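Local coordinates for protein TbpB (Actinobacillus pleuropneumoniae, PDB 3HOL) that binds host transferrin at the bacterial surface as the lipoprotein part of the transferrin receptor, and so probably serves iron acquisition, at residues A446-A451 / N464-D469; G486-K491 / A499-K504; I195-A200 / A210-D215; Q232-G237 / G248-N253; N145-T150 / P166-Y171. One frame throughout, in Å; residues are numbered along the deposited sequence.

From the N terminus, interaction 5 comes first: it draws together two parts of the long loop between strands 119-133 and 171-178 in the N-lobe barrel. Interaction 3 then closes the hairpin of strands 193-203 and 206-213, and interaction 4 the next hairpin, 231-239 with 245-251. These two are neighbours in one sheet, packed through Ala211 on Phe250 and Val198 on Leu234. In the C-lobe barrel, interaction 1 pinches the loop after strand 441-447, and interaction 2 joins strands 483-492 and 495-508; Phe467 meets His490 between them. All five run in series, none nested or crossed, and the two groups lie on opposite sides of the chain's centre.

Interaction 1 of 5, residues A446-A451 / N464-D469; sequences AKTSDA and NVKFND
Thr448 and Phe467 form the heart of this contact, joined by two hydrogen bonds of which one is backbone and the other uses a side chain. The amide N of Thr448 donates to Phe467 O over 2.9 Å. In return the N of Phe467 donates to Thr448 OG1 at 3.1 Å, nearly straight at 165°. The hydroxyl stands between its own backbone N and carbonyl carbon (chi1 59°), which turns OG1 toward the opposing chain; it also donates to Ser449 O, on a lone pair in the carbonyl plane. Threonine suits the place because one branch is polar while the other, CG2, can touch the ring of Phe467 at its edge, 3.9 Å from CD2.

Farther out, a third hydrogen bond closes the loop: Asn464 ND2 donates to Ala451 O at 3.1 Å. The oxygen lies near the amide plane of Asn464, but the donor stands above the carbonyl plane of Ala451. Water contributes too: one molecule lies between Thr448 O and Asn468 OD1 and probably bridges them.

The remaining contact is van der Waals: Lys466, extended beyond CG, lays its methylenes along the carbonyls of Asp450 and Ala451, with CD 3.6 Å from Asp450 O. Its NZ lies 5.2 Å from Asp450 OD2, too far for a salt bridge, though opposite charges at that range may attract weakly.

The contact prolongs the pairing of strands 441-447 and 470-477 into the loop between them, Ala446 bonding to Val470. Lys447 pairs with Thr432 of strand 431-438, while Val465 and Phe467 pack on Val386 of strand 375-387.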
# COMPACT_ATOMS: atom_id res chain seq x y z
N ALA A 446 -12.12 -17.15 19.39
CA ALA A 446 -12.57 -18.37 18.74
C ALA A 446 -12.35 -19.56 19.67
O ALA A 446 -11.39 -19.57 20.46
CB ALA A 446 -11.83 -18.58 17.46
N LYS A 447 -13.23 -20.56 19.58
CA LYS A 447 -13.09 -21.80 20.36
C LYS A 447 -13.75 -22.96 19.64
O LYS A 447 -14.55 -22.78 18.70
CB LYS A 447 -13.75 -21.63 21.73
CG LYS A 447 -15.23 -21.32 21.64
CD LYS A 447 -15.89 -21.19 22.99
CE LYS A 447 -16.56 -22.51 23.33
NZ LYS A 447 -17.36 -22.36 24.56
N THR A 448 -13.42 -24.16 20.09
CA THR A 448 -14.14 -25.35 19.64
C THR A 448 -15.22 -25.63 20.67
O THR A 448 -15.26 -24.98 21.75
CB THR A 448 -13.23 -26.60 19.59
OG1 THR A 448 -12.69 -26.84 20.90
CG2 THR A 448 -12.06 -26.39 18.64
N SER A 449 -16.09 -26.58 20.36
CA SER A 449 -17.01 -27.15 21.35
C SER A 449 -16.22 -27.72 22.56
O SER A 449 -14.94 -27.78 22.54
CB SER A 449 -17.82 -28.27 20.68
OG SER A 449 -16.96 -29.35 20.30
N ASP A 450 -16.94 -28.13 23.60
CA ASP A 450 -16.24 -28.73 24.74
C ASP A 450 -15.48 -30.01 24.32
O ASP A 450 -14.33 -30.17 24.68
CB ASP A 450 -17.15 -28.97 25.95
CG ASP A 450 -16.36 -29.07 27.29
OD1 ASP A 450 -16.54 -28.19 28.17
OD2 ASP A 450 -15.54 -30.01 27.47
N ALA A 451 -16.10 -30.88 23.53
CA ALA A 451 -15.42 -32.11 23.07
C ALA A 451 -14.40 -31.91 21.94
O ALA A 451 -13.63 -32.83 21.63
CB ALA A 451 -16.43 -33.18 22.66
N ASN A 464 -9.43 -35.60 20.14
CA ASN A 464 -9.91 -34.44 19.38
C ASN A 464 -9.11 -33.19 19.71
O ASN A 464 -8.75 -32.98 20.87
CB ASN A 464 -11.36 -34.17 19.74
CG ASN A 464 -12.30 -35.18 19.15
OD1 ASN A 464 -11.90 -36.08 18.39
ND2 ASN A 464 -13.57 -35.04 19.50
N VAL A 465 -8.84 -32.35 18.72
CA VAL A 465 -8.27 -31.04 19.03
C VAL A 465 -9.30 -30.16 19.75
O VAL A 465 -10.49 -30.19 19.43
CB VAL A 465 -7.77 -30.29 17.77
CG1 VAL A 465 -6.80 -31.14 17.00
CG2 VAL A 465 -8.94 -29.85 16.87
N LYS A 466 -8.81 -29.38 20.71
CA LYS A 466 -9.64 -28.37 21.39
C LYS A 466 -8.95 -27.01 21.41
O LYS A 466 -7.72 -26.93 21.56
CB LYS A 466 -9.96 -28.80 22.82
CG LYS A 466 -10.60 -30.18 22.89
CD LYS A 466 -10.74 -30.66 24.32
CE LYS A 466 -11.18 -32.13 24.32
NZ LYS A 466 -11.40 -32.66 25.70
N PHE A 467 -9.73 -25.95 21.25
CA PHE A 467 -9.22 -24.59 21.36
C PHE A 467 -10.15 -23.75 22.23
O PHE A 467 -11.38 -23.87 22.13
CB PHE A 467 -9.09 -23.96 19.96
CG PHE A 467 -8.01 -24.57 19.11
CD1 PHE A 467 -6.67 -24.18 19.27
CD2 PHE A 467 -8.32 -25.57 18.18
CE1 PHE A 467 -5.65 -24.77 18.49
CE2 PHE A 467 -7.31 -26.16 17.38
CZ PHE A 467 -5.97 -25.75 17.55
N ASN A 468 -9.56 -22.94 23.10
CA ASN A 468 -10.29 -21.89 23.81
C ASN A 468 -9.56 -20.55 23.80
O ASN A 468 -8.32 -20.52 23.77
CB ASN A 468 -10.54 -22.29 25.26
CG ASN A 468 -11.48 -23.43 25.37
OD1 ASN A 468 -12.70 -23.23 25.54
ND2 ASN A 468 -10.95 -24.65 25.20
N ASP A 469 -10.31 -19.45 23.84
CA ASP A 469 -9.75 -18.10 24.01
C ASP A 469 -8.69 -17.72 22.94
O ASP A 469 -7.73 -16.95 23.22
CB ASP A 469 -9.19 -17.91 25.46
CG ASP A 469 -10.15 -17.11 26.40
OD1 ASP A 469 -11.21 -16.61 25.94
OD2 ASP A 469 -9.83 -16.95 27.61
O HOH W 1 -14.13 -25.53 23.87
O HOH W 2 -12.54 -27.56 24.38

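Interaction 2 of 5, residues G486-K491 / A499-K504; sequences GQFHHK and AVFGAK
Gly486 lies against the face of the Phe501 ring, and two residue pairs along, the methyl of Ala499 lies against the face of the Phe488 ring. These two CH-pi contacts are the tight part of the interface. The CA of Gly486 stands 3.9 Å from the centroid of Phe501, 23° off the ring normal; glycine suits the place, since with no CB its backbone can lie close against the ring. Ala499 CB sits 3.6 Å from the centroid of the Phe488 ring, and alanine supplies a methyl small enough to slip beneath it. Both rings swing back over the strand pair from a chi1 near +60°. The two side chains then cross at about a right angle, Phe488 CD2 reaching Phe501 CE2 at 4.1 Å.

The backbone underneath is an antiparallel hairpin of the C-lobe beta barrel. Gly486 with Phe501 and Phe488 with Ala499 are hydrogen-bonded pairs; the N of Phe501 donates to Gly486 O at 3.0 Å, and the N of Ala499 to Phe488 O at the same length but more bent, at 136°. Gln487 and Val500 form the non-hydrogen-bonded pair between them.

The other face is looser. There the side-chain contact is slight, Gln487 CB to Val500 CG1 at 4.1 Å, and the rest of the glutamine leads off to a hydrogen bond from NE2 to Ser279 OG, as befits a polar chain that is partly exposed. On the aromatic face, by contrast, Phe408 and Phe431 add further rings, meeting Phe501 and Phe488 respectively.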
# COMPACT_ATOMS: atom_id res chain seq x y z
N GLY A 486 -12.12 -11.90 8.60
CA GLY A 486 -11.18 -11.82 9.71
C GLY A 486 -10.32 -13.06 9.78
O GLY A 486 -10.32 -13.89 8.87
N GLN A 487 -9.57 -13.19 10.87
CA GLN A 487 -8.55 -14.22 10.94
C GLN A 487 -8.24 -14.54 12.38
O GLN A 487 -8.43 -13.73 13.27
CB GLN A 487 -7.27 -13.77 10.24
CG GLN A 487 -6.66 -12.55 10.87
CD GLN A 487 -6.12 -11.57 9.85
OE1 GLN A 487 -6.89 -10.86 9.15
NE2 GLN A 487 -4.80 -11.50 9.77
N PHE A 488 -7.76 -15.75 12.59
CA PHE A 488 -7.28 -16.12 13.89
C PHE A 488 -6.19 -17.15 13.69
O PHE A 488 -6.18 -17.85 12.68
CB PHE A 488 -8.40 -16.63 14.81
CG PHE A 488 -9.29 -17.76 14.22
CD1 PHE A 488 -8.99 -19.11 14.47
CD2 PHE A 488 -10.46 -17.46 13.52
CE1 PHE A 488 -9.84 -20.15 13.99
CE2 PHE A 488 -11.32 -18.49 13.01
CZ PHE A 488 -11.01 -19.83 13.24
N HIS A 489 -5.26 -17.19 14.64
CA HIS A 489 -4.23 -18.22 14.62
C HIS A 489 -3.74 -18.51 16.04
O HIS A 489 -3.90 -17.70 16.96
CB HIS A 489 -3.08 -17.84 13.70
CG HIS A 489 -2.38 -16.59 14.11
ND1 HIS A 489 -2.90 -15.34 13.88
CD2 HIS A 489 -1.21 -16.41 14.77
CE1 HIS A 489 -2.07 -14.43 14.37
NE2 HIS A 489 -1.04 -15.05 14.91
N HIS A 490 -3.20 -19.70 16.22
CA HIS A 490 -2.76 -20.12 17.53
C HIS A 490 -1.82 -21.29 17.36
O HIS A 490 -1.91 -22.04 16.37
CB HIS A 490 -3.95 -20.50 18.40
CG HIS A 490 -3.57 -20.85 19.80
ND1 HIS A 490 -3.22 -19.89 20.74
CD2 HIS A 490 -3.41 -22.05 20.41
CE1 HIS A 490 -2.90 -20.49 21.87
NE2 HIS A 490 -3.01 -21.79 21.70
N LYS A 491 -0.88 -21.42 18.29
CA LYS A 491 0.09 -22.51 18.24
C LYS A 491 0.46 -22.89 19.66
O LYS A 491 0.78 -22.03 20.49
CB LYS A 491 1.32 -22.06 17.43
CG LYS A 491 2.48 -23.05 17.43
CD LYS A 491 3.67 -22.43 16.74
CE LYS A 491 4.94 -23.23 16.94
NZ LYS A 491 5.97 -22.77 15.94
N ALA A 499 -6.46 -19.55 10.17
CA ALA A 499 -7.75 -19.54 9.53
C ALA A 499 -8.00 -18.14 9.00
O ALA A 499 -7.74 -17.16 9.71
CB ALA A 499 -8.84 -19.93 10.55
N VAL A 500 -8.50 -18.04 7.77
CA VAL A 500 -9.01 -16.76 7.24
C VAL A 500 -10.42 -16.95 6.73
O VAL A 500 -10.71 -17.99 6.13
CB VAL A 500 -8.10 -16.17 6.12
CG1 VAL A 500 -6.77 -15.73 6.70
CG2 VAL A 500 -7.86 -17.21 4.99
N PHE A 501 -11.29 -15.98 6.94
CA PHE A 501 -12.68 -16.13 6.52
C PHE A 501 -13.28 -14.85 5.92
O PHE A 501 -12.81 -13.74 6.19
CB PHE A 501 -13.56 -16.65 7.69
CG PHE A 501 -13.61 -15.73 8.88
CD1 PHE A 501 -14.54 -14.69 8.94
CD2 PHE A 501 -12.73 -15.89 9.95
CE1 PHE A 501 -14.60 -13.83 10.04
CE2 PHE A 501 -12.79 -15.06 11.07
CZ PHE A 501 -13.72 -14.02 11.11
N GLY A 502 -14.36 -15.01 5.15
CA GLY A 502 -15.07 -13.88 4.59
C GLY A 502 -16.54 -14.26 4.40
O GLY A 502 -16.83 -15.44 4.25
N ALA A 503 -17.44 -13.28 4.45
CA ALA A 503 -18.88 -13.52 4.38
C ALA A 503 -19.63 -12.30 3.83
O ALA A 503 -19.25 -11.17 4.09
CB ALA A 503 -19.44 -13.90 5.77
N LYS A 504 -20.71 -12.56 3.10
CA LYS A 504 -21.52 -11.53 2.48
C LYS A 504 -22.83 -11.41 3.26
O LYS A 504 -23.39 -12.43 3.65
CB LYS A 504 -21.81 -11.91 1.02
CG LYS A 504 -22.77 -10.99 0.32
CD LYS A 504 -22.09 -9.81 -0.30
CE LYS A 504 -22.30 -9.85 -1.81
NZ LYS A 504 -21.98 -8.53 -2.40

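Interaction 3 of 5, residues I195-A200 / A210-D215; sequences IYTVNA and AATASD
The ring of Tyr196 leans over the opposite strand at an oblique angle, with CD1 3.8 Å from Ala213 CA and 4.1 Å from Ala211 CB. Its CG lies beside the backbone N (chi1 -61°), which carries the ring along that strand, and small alanines opposite leave room for it. The ring of Phe250 meets it edge-to-face, and Val198 CG1 adds an apolar touch on Ala211 CB. Tyr196, Val198, Ala211 and Ala213 thus make one buried, oily face.

The other face, carrying Thr197, Asn199, Ala210 and Thr212, is wetter. Thr197 and Thr212 lie side by side and point the same way, OG1 of Thr197 3.5 Å from CB of Thr212. One water takes a hydrogen bond from Asn199 ND2, donates to Ala210 O and bonds to Thr212 OG1; another links Thr197 OG1 with Thr212 O. Threonine and asparagine suit this side because each can hold water at the strand surface.

Between the faces run the strand bonds: Thr212 N to Thr197 O is the shortest at 2.7 Å, and Ser214 N extends the ladder to Ile195 O at 2.8 Å, from above its carbonyl plane.

Here is an antiparallel hairpin of the N-lobe barrel, with an apolar inner and a watered outer face; on its other edge strand 193-203 carries a classic beta bulge, Ile195 and Tyr196 both facing Leu188 of strand 183-190.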
# COMPACT_ATOMS: atom_id res chain seq x y z
N ILE A 195 7.21 28.13 -4.21
CA ILE A 195 7.53 27.71 -5.56
C ILE A 195 6.32 26.98 -6.17
O ILE A 195 5.96 27.22 -7.31
CB ILE A 195 8.83 26.84 -5.63
CG1 ILE A 195 10.03 27.52 -4.91
CG2 ILE A 195 9.21 26.52 -7.09
CD1 ILE A 195 10.51 28.92 -5.55
N TYR A 196 5.70 26.08 -5.40
CA TYR A 196 4.47 25.44 -5.79
C TYR A 196 3.51 25.44 -4.62
O TYR A 196 3.93 25.40 -3.44
CB TYR A 196 4.72 23.97 -6.16
CG TYR A 196 5.67 23.75 -7.32
CD1 TYR A 196 5.18 23.64 -8.63
CD2 TYR A 196 7.04 23.59 -7.11
CE1 TYR A 196 6.03 23.43 -9.72
CE2 TYR A 196 7.91 23.35 -8.19
CZ TYR A 196 7.39 23.31 -9.50
OH TYR A 196 8.21 23.07 -10.59
N THR A 197 2.22 25.42 -4.93
CA THR A 197 1.26 24.99 -3.94
C THR A 197 0.76 23.65 -4.41
O THR A 197 0.83 23.33 -5.59
CB THR A 197 0.08 25.99 -3.78
OG1 THR A 197 -0.52 26.21 -5.06
CG2 THR A 197 0.59 27.34 -3.20
N VAL A 198 0.27 22.85 -3.47
CA VAL A 198 -0.21 21.52 -3.80
C VAL A 198 -1.64 21.26 -3.22
O VAL A 198 -2.04 21.86 -2.22
CB VAL A 198 0.75 20.40 -3.31
CG1 VAL A 198 2.18 20.54 -3.91
CG2 VAL A 198 0.84 20.39 -1.86
N ASN A 199 -2.37 20.39 -3.89
CA ASN A 199 -3.73 20.02 -3.49
C ASN A 199 -3.88 18.57 -3.85
O ASN A 199 -3.48 18.17 -4.95
CB ASN A 199 -4.76 20.82 -4.27
CG ASN A 199 -4.81 22.24 -3.82
OD1 ASN A 199 -5.59 22.59 -2.92
ND2 ASN A 199 -3.95 23.09 -4.39
N ALA A 200 -4.39 17.76 -2.91
CA ALA A 200 -4.63 16.38 -3.22
C ALA A 200 -5.78 15.81 -2.41
O ALA A 200 -6.14 16.34 -1.34
CB ALA A 200 -3.33 15.51 -3.02
N ALA A 210 -2.59 17.74 -7.65
CA ALA A 210 -1.93 18.67 -8.55
C ALA A 210 -0.92 19.56 -7.84
O ALA A 210 -1.08 19.90 -6.66
CB ALA A 210 -3.01 19.53 -9.28
N ALA A 211 0.12 19.98 -8.57
CA ALA A 211 1.01 21.03 -8.04
C ALA A 211 0.79 22.24 -8.93
O ALA A 211 0.77 22.12 -10.17
CB ALA A 211 2.50 20.59 -8.09
N THR A 212 0.59 23.40 -8.32
CA THR A 212 0.38 24.66 -9.06
C THR A 212 1.62 25.51 -8.97
O THR A 212 2.04 25.86 -7.86
CB THR A 212 -0.82 25.45 -8.45
OG1 THR A 212 -1.98 24.62 -8.55
CG2 THR A 212 -1.05 26.79 -9.21
N ALA A 213 2.23 25.81 -10.12
CA ALA A 213 3.42 26.67 -10.13
C ALA A 213 3.08 28.05 -9.62
O ALA A 213 2.11 28.67 -10.11
CB ALA A 213 4.01 26.77 -11.51
N SER A 214 3.85 28.57 -8.66
CA SER A 214 3.52 29.87 -8.05
C SER A 214 3.94 31.04 -8.95
O SER A 214 3.34 32.09 -8.88
CB SER A 214 4.14 30.03 -6.65
OG SER A 214 3.79 28.95 -5.79
N ASP A 215 4.94 30.83 -9.80
CA ASP A 215 5.38 31.84 -10.78
C ASP A 215 5.26 31.20 -12.15
O ASP A 215 6.04 30.32 -12.48
CB ASP A 215 6.83 32.28 -10.48
CG ASP A 215 7.33 33.39 -11.44
OD1 ASP A 215 6.67 33.67 -12.48
OD2 ASP A 215 8.40 33.96 -11.15
O HOH W 3 6.92 28.70 -9.56
O HOH W 4 0.65 28.17 -6.46
O HOH W 5 -2.47 22.60 -6.71

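Interaction 4 of 5, residues Q232-G237 / G248-N253; sequences QSLEGG and GKFVAN
The side-chain oxygen OD1 of Asn253 receives two donors: the backbone N of Gln232 at 2.8 Å, and a water that also accepts from Ser233 OG. Asparagine fits the open end of the hairpin, away from its turn, because its short amide, with CG beside the backbone N (chi1 -65°), reaches back to the chain where the strand of Gln232 turns its corner. The amides of Gln232 and Asn253 are turned 43° from each other, and Gln232 CG rests 3.7 Å from Asn253 ND2.

Ser233 takes the place a backbone carbonyl would hold in a regular ladder: its OG accepts from the N of Val251 at 3.1 Å. Beyond it the ladder is regular, Glu235 and Lys249 exchanging two backbone bonds of 3.0 Å, from Glu235 N to Lys249 O and from Lys249 N to Glu235 O. Gly236 and Gly248 follow, their CA atoms only 3.7 Å apart, a closeness glycine permits because neither brings a CB.

Lys249 NZ is bridged back to the strand of Ser233 and Glu235 by two waters, one of which bonds to Ser233 O. Glu235 has its salt bridge with Arg206, and Tyr30 meets Lys249 in a cation-pi contact.

On the opposite face Leu234 CB packs on Phe250 CB at 4.0 Å. Strand 206-213 pairs with strand 231-239 on one side and strand 257-265 with 245-251 on the other, within the N-lobe barrel.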
# COMPACT_ATOMS: atom_id res chain seq x y z
N GLN A 232 -0.49 17.84 -13.10
CA GLN A 232 -1.70 17.12 -12.70
C GLN A 232 -1.31 15.73 -12.27
O GLN A 232 -2.18 14.84 -12.20
CB GLN A 232 -2.68 17.01 -13.90
CG GLN A 232 -3.21 18.31 -14.47
CD GLN A 232 -3.62 19.38 -13.43
OE1 GLN A 232 -3.11 20.52 -13.47
NE2 GLN A 232 -4.55 19.03 -12.52
N SER A 233 -0.03 15.48 -11.99
CA SER A 233 0.39 14.11 -11.68
C SER A 233 1.09 14.02 -10.32
O SER A 233 2.12 13.35 -10.16
CB SER A 233 1.29 13.55 -12.79
OG SER A 233 2.48 14.35 -12.93
N LEU A 234 0.53 14.70 -9.34
CA LEU A 234 1.05 14.56 -7.98
C LEU A 234 0.47 13.28 -7.39
O LEU A 234 -0.76 13.10 -7.38
CB LEU A 234 0.64 15.76 -7.10
CG LEU A 234 1.34 15.78 -5.72
CD1 LEU A 234 1.65 17.23 -5.29
CD2 LEU A 234 0.49 15.11 -4.68
N GLU A 235 1.32 12.41 -6.88
CA GLU A 235 0.85 11.15 -6.27
C GLU A 235 1.84 10.78 -5.22
O GLU A 235 3.09 10.83 -5.47
CB GLU A 235 0.73 10.00 -7.31
CG GLU A 235 -0.15 8.75 -6.89
CD GLU A 235 0.52 7.73 -5.94
OE1 GLU A 235 1.78 7.74 -5.75
OE2 GLU A 235 -0.22 6.86 -5.39
N GLY A 236 1.32 10.37 -4.06
CA GLY A 236 2.22 9.86 -3.01
C GLY A 236 1.48 9.00 -2.03
O GLY A 236 0.36 8.64 -2.30
N GLY A 237 2.11 8.68 -0.90
CA GLY A 237 1.50 7.81 0.08
C GLY A 237 1.84 8.22 1.50
O GLY A 237 2.81 8.97 1.74
N GLY A 248 6.20 11.49 -1.78
CA GLY A 248 5.58 11.40 -3.11
C GLY A 248 6.30 12.19 -4.16
O GLY A 248 7.46 12.61 -3.97
N LYS A 249 5.64 12.36 -5.31
CA LYS A 249 6.33 12.97 -6.46
C LYS A 249 5.31 13.64 -7.36
O LYS A 249 4.10 13.38 -7.26
CB LYS A 249 7.11 11.90 -7.27
CG LYS A 249 6.20 11.08 -8.23
CD LYS A 249 6.98 9.91 -8.88
CE LYS A 249 6.21 9.29 -10.07
NZ LYS A 249 4.83 8.83 -9.63
N PHE A 250 5.81 14.50 -8.23
CA PHE A 250 4.99 14.90 -9.35
C PHE A 250 5.85 15.14 -10.58
O PHE A 250 7.09 15.33 -10.48
CB PHE A 250 4.10 16.12 -9.06
CG PHE A 250 4.85 17.41 -8.85
CD1 PHE A 250 5.32 18.13 -9.93
CD2 PHE A 250 5.01 17.94 -7.56
CE1 PHE A 250 5.99 19.36 -9.75
CE2 PHE A 250 5.67 19.19 -7.36
CZ PHE A 250 6.17 19.89 -8.47
N VAL A 251 5.19 15.14 -11.73
CA VAL A 251 5.88 15.47 -13.00
C VAL A 251 5.21 16.66 -13.67
O VAL A 251 3.97 16.68 -13.81
CB VAL A 251 5.91 14.26 -13.95
CG1 VAL A 251 6.90 14.49 -15.17
CG2 VAL A 251 6.22 12.97 -13.20
N ALA A 252 6.00 17.66 -14.09
CA ALA A 252 5.43 18.81 -14.82
C ALA A 252 4.65 18.30 -16.05
O ALA A 252 5.07 17.31 -16.69
CB ALA A 252 6.57 19.77 -15.25
N ASN A 253 3.54 18.96 -16.38
CA ASN A 253 2.71 18.55 -17.50
C ASN A 253 3.46 18.59 -18.85
O ASN A 253 3.17 17.80 -19.71
CB ASN A 253 1.40 19.34 -17.55
CG ASN A 253 0.52 19.08 -16.37
OD1 ASN A 253 0.59 18.02 -15.70
ND2 ASN A 253 -0.32 20.06 -16.08
O HOH W 6 1.65 15.24 -15.48
O HOH W 7 3.31 10.90 -10.41
O HOH W 8 4.23 8.64 -6.74

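Interaction 5 of 5, residues N145-T150 / P166-Y171; sequences NDDYYT and PAKHKY
Lys168 reaches from the loop at 166-171 to the carboxylate of Asp147, and its side chain can be followed outward. CB lies 4.0 Å from Asp146 O, CG comes closer to that carbonyl, and CD passes at 3.4 Å from it. Here the chain bends (chi3 68°), and CE comes 3.3 Å from Asp147 OD1, an oxygen whose place is less certain. NZ then ends in a salt bridge to Asp147, 3.0 Å from that same OD1, with a weak bond to OD2 at 3.4 Å. A lysine suits this role since its methylenes span the gap while the charge arrives at the tip.

Nearby, the rings of Tyr148 and His169 lie nearly parallel, 8° apart, but so offset that little of one covers the other. A water joins the hydroxyls of Tyr148 and Tyr171, and Tyr149 OH approaches Pro166 CD at 3.3 Å.

Both segments belong to the long loop between strands 119-133 and 171-178. With no regular strand pairing between them, side chains make the join: a largely surface salt bridge, probably weakened by solvent, beside a more buried, water-linked tyrosine pair.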
# COMPACT_ATOMS: atom_id res chain seq x y z
N ASN A 145 27.10 31.51 -10.61
CA ASN A 145 28.08 30.91 -9.72
C ASN A 145 27.73 31.08 -8.24
O ASN A 145 28.24 30.35 -7.41
CB ASN A 145 29.49 31.47 -10.00
CG ASN A 145 30.09 31.00 -11.34
OD1 ASN A 145 29.80 29.89 -11.86
ND2 ASN A 145 30.97 31.82 -11.88
N ASP A 146 26.87 32.05 -7.89
CA ASP A 146 26.48 32.18 -6.47
C ASP A 146 25.32 31.25 -6.13
O ASP A 146 25.03 31.02 -4.94
CB ASP A 146 26.11 33.61 -6.12
CG ASP A 146 27.23 34.62 -6.44
OD1 ASP A 146 28.39 34.22 -6.43
OD2 ASP A 146 26.92 35.80 -6.69
N ASP A 147 24.66 30.72 -7.17
CA ASP A 147 23.44 29.88 -7.01
C ASP A 147 23.72 28.40 -7.09
O ASP A 147 23.12 27.63 -6.31
CB ASP A 147 22.37 30.23 -8.05
CG ASP A 147 21.78 31.59 -7.85
OD1 ASP A 147 20.96 31.73 -6.93
OD2 ASP A 147 22.16 32.52 -8.60
N TYR A 148 24.59 27.99 -8.02
CA TYR A 148 24.83 26.55 -8.32
C TYR A 148 26.32 26.19 -8.47
O TYR A 148 27.15 27.08 -8.78
CB TYR A 148 24.10 26.13 -9.60
CG TYR A 148 22.63 26.51 -9.60
CD1 TYR A 148 21.71 25.78 -8.84
CD2 TYR A 148 22.16 27.58 -10.37
CE1 TYR A 148 20.36 26.10 -8.83
CE2 TYR A 148 20.77 27.94 -10.35
CZ TYR A 148 19.89 27.17 -9.59
OH TYR A 148 18.55 27.48 -9.55
N TYR A 149 26.63 24.92 -8.24
CA TYR A 149 28.00 24.42 -8.37
C TYR A 149 28.33 23.99 -9.81
O TYR A 149 29.26 23.20 -10.03
CB TYR A 149 28.25 23.24 -7.42
CG TYR A 149 28.06 23.51 -5.95
CD1 TYR A 149 29.02 24.20 -5.21
CD2 TYR A 149 26.94 23.01 -5.28
CE1 TYR A 149 28.84 24.43 -3.85
CE2 TYR A 149 26.75 23.22 -3.94
CZ TYR A 149 27.70 23.93 -3.22
OH TYR A 149 27.47 24.09 -1.89
N THR A 150 27.58 24.48 -10.78
CA THR A 150 27.81 24.11 -12.19
C THR A 150 27.46 25.30 -13.09
O THR A 150 26.91 26.27 -12.60
CB THR A 150 27.01 22.79 -12.57
OG1 THR A 150 27.48 22.26 -13.83
CG2 THR A 150 25.50 23.05 -12.59
N PRO A 166 23.61 26.02 -0.69
CA PRO A 166 22.71 26.24 0.45
C PRO A 166 22.62 27.73 0.87
O PRO A 166 21.59 28.15 1.37
CB PRO A 166 23.32 25.39 1.56
CG PRO A 166 24.11 24.38 0.85
CD PRO A 166 24.66 25.05 -0.35
N ALA A 167 23.63 28.52 0.56
CA ALA A 167 23.57 29.95 0.89
C ALA A 167 22.40 30.63 0.17
O ALA A 167 21.83 31.60 0.69
CB ALA A 167 24.91 30.66 0.51
N LYS A 168 22.04 30.14 -1.01
CA LYS A 168 20.97 30.79 -1.77
C LYS A 168 19.69 29.94 -1.99
O LYS A 168 18.67 30.46 -2.42
CB LYS A 168 21.50 31.34 -3.10
CG LYS A 168 22.49 32.54 -2.88
CD LYS A 168 22.69 33.33 -4.16
CE LYS A 168 21.43 34.07 -4.58
NZ LYS A 168 21.56 34.56 -6.00
N HIS A 169 19.77 28.64 -1.73
CA HIS A 169 18.63 27.74 -1.97
C HIS A 169 18.49 26.71 -0.88
O HIS A 169 19.47 26.06 -0.49
CB HIS A 169 18.80 27.07 -3.32
CG HIS A 169 18.76 28.05 -4.45
ND1 HIS A 169 19.90 28.50 -5.10
CD2 HIS A 169 17.73 28.75 -4.97
CE1 HIS A 169 19.56 29.40 -6.00
NE2 HIS A 169 18.26 29.59 -5.94
N LYS A 170 17.27 26.57 -0.35
CA LYS A 170 16.95 25.51 0.58
C LYS A 170 15.52 25.08 0.29
O LYS A 170 14.58 25.88 0.44
CB LYS A 170 17.05 25.98 2.01
CG LYS A 170 17.22 24.82 2.99
CD LYS A 170 16.58 25.15 4.39
CE LYS A 170 16.93 24.11 5.47
NZ LYS A 170 16.65 22.75 4.96
N TYR A 171 15.36 23.85 -0.18
CA TYR A 171 14.05 23.41 -0.65
C TYR A 171 13.29 22.67 0.44
O TYR A 171 13.59 21.51 0.78
CB TYR A 171 14.25 22.50 -1.86
CG TYR A 171 15.07 23.18 -2.92
CD1 TYR A 171 14.54 24.23 -3.67
CD2 TYR A 171 16.40 22.81 -3.15
CE1 TYR A 171 15.30 24.86 -4.65
CE2 TYR A 171 17.18 23.42 -4.13
CZ TYR A 171 16.63 24.46 -4.87
OH TYR A 171 17.42 25.06 -5.84
O HOH W 9 16.37 26.73 -7.56